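Local coordinates for protein D-alanine--D-alanine ligase (Coxiella burnetii, PDB 3TQT) that probably joins two D-alanines into D-alanyl-D-alanine at the expense of ATP, for peptidoglycan cell-wall synthesis, at residues I352-H355 with Q356-K360. Numbering follows the deposited sequence.
Sequences IDRH and QEQQK
With CG of His355 anti to the backbone N (chi1 172°) and CG of Gln359 turned beside its own backbone N (chi1 -63°), the imidazole and the glutamine chain meet one turn apart on the long C-terminal alpha-helix 340-370. The pairing is an i/i+4 CH-pi contact: Gln359 CG lies over one ring face, 3.7 Å from the centroid of the His355 ring and displaced toward the rim. A bend at the second torsion of Gln359 then lays its amide over the same imidazole, the two planes only 15° apart, so that Gln359 CD comes within 3.7 Å of His355 CE1. The edge of the ring is met by a different residue, Gln356, whose OE1 sits close to the imidazole plane, 3.1 Å from His355 CD2. On another side of the helix the aliphatic parts of Arg354 and Gln358 touch, CG to CG at 4.0 Å, before their polar ends part. The Arg354 guanidinium reaches back to its own subunit, donating to Tyr127 O and making a cation-pi contact with Tyr127, whereas Gln358 NE2 bonds to Asp217 of the second subunit. One turn of this surface helix therefore touches both the Tyr127 loop of its own chain and the second subunit. Regular i to i+4 backbone bonds run beneath these side chains, among them Gln358 N to Arg354 O at 2.8 Å.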
# COMPACT_ATOMS: atom_id res chain seq x y z
N ILE A 352 -17.44 -2.55 7.40
CA ILE A 352 -18.48 -1.62 6.98
C ILE A 352 -18.34 -0.30 7.72
O ILE A 352 -18.50 0.76 7.14
CB ILE A 352 -19.89 -2.22 7.15
CG1 ILE A 352 -20.10 -3.30 6.08
CG2 ILE A 352 -20.97 -1.14 7.00
CD1 ILE A 352 -21.25 -4.24 6.37
N ASP A 353 -18.04 -0.37 9.02
CA ASP A 353 -17.87 0.85 9.80
C ASP A 353 -16.69 1.68 9.28
O ASP A 353 -16.79 2.91 9.18
CB ASP A 353 -17.62 0.53 11.26
CG ASP A 353 -18.86 0.06 11.98
OD1 ASP A 353 -19.98 0.35 11.49
OD2 ASP A 353 -18.73 -0.58 13.04
N ARG A 354 -15.58 1.02 8.98
CA ARG A 354 -14.42 1.73 8.44
C ARG A 354 -14.79 2.41 7.14
O ARG A 354 -14.48 3.58 6.93
CB ARG A 354 -13.23 0.80 8.21
CG ARG A 354 -12.01 1.55 7.68
CD ARG A 354 -10.77 0.66 7.60
NE ARG A 354 -11.01 -0.47 6.71
CZ ARG A 354 -10.60 -0.51 5.45
NH1 ARG A 354 -9.93 0.51 4.93
NH2 ARG A 354 -10.86 -1.57 4.70
N HIS A 355 -15.46 1.66 6.27
CA HIS A 355 -15.88 2.20 4.98
C HIS A 355 -16.76 3.44 5.15
O HIS A 355 -16.61 4.44 4.42
CB HIS A 355 -16.62 1.12 4.19
CG HIS A 355 -17.25 1.63 2.94
ND1 HIS A 355 -16.59 1.68 1.74
CD2 HIS A 355 -18.49 2.11 2.71
CE1 HIS A 355 -17.39 2.18 0.82
NE2 HIS A 355 -18.56 2.45 1.38
N GLN A 356 -17.68 3.37 6.11
CA GLN A 356 -18.63 4.47 6.31
C GLN A 356 -17.89 5.71 6.80
O GLN A 356 -18.13 6.81 6.32
CB GLN A 356 -19.74 4.07 7.29
CG GLN A 356 -20.76 3.12 6.67
CD GLN A 356 -21.33 3.64 5.36
OE1 GLN A 356 -20.93 3.19 4.27
NE2 GLN A 356 -22.26 4.58 5.45
N GLU A 357 -16.98 5.51 7.74
CA GLU A 357 -16.16 6.60 8.25
C GLU A 357 -15.29 7.17 7.15
O GLU A 357 -15.23 8.38 6.98
CB GLU A 357 -15.31 6.11 9.42
CG GLU A 357 -14.34 7.16 9.97
CD GLU A 357 -15.05 8.24 10.78
OE1 GLU A 357 -16.23 8.04 11.12
OE2 GLU A 357 -14.41 9.28 11.07
N GLN A 358 -14.61 6.32 6.39
CA GLN A 358 -13.75 6.80 5.31
C GLN A 358 -14.55 7.57 4.26
O GLN A 358 -14.09 8.58 3.74
CB GLN A 358 -12.96 5.65 4.66
CG GLN A 358 -11.97 4.97 5.60
CD GLN A 358 -10.89 5.91 6.12
OE1 GLN A 358 -10.28 6.67 5.36
NE2 GLN A 358 -10.66 5.87 7.43
N GLN A 359 -15.76 7.10 3.94
CA GLN A 359 -16.61 7.82 3.00
C GLN A 359 -16.99 9.21 3.51
O GLN A 359 -17.09 10.16 2.74
CB GLN A 359 -17.89 7.03 2.68
CG GLN A 359 -17.63 5.70 2.00
CD GLN A 359 -16.95 5.85 0.66
OE1 GLN A 359 -15.73 5.77 0.56
NE2 GLN A 359 -17.74 6.06 -0.39
N LYS A 360 -17.24 9.33 4.81
CA LYS A 360 -17.60 10.63 5.37
C LYS A 360 -16.44 11.62 5.29
O LYS A 360 -16.63 12.79 4.93
CB LYS A 360 -18.08 10.51 6.82
CG LYS A 360 -19.47 9.94 6.93
CD LYS A 360 -20.04 10.12 8.33
CE LYS A 360 -21.51 9.74 8.38
NZ LYS A 360 -21.74 8.32 7.98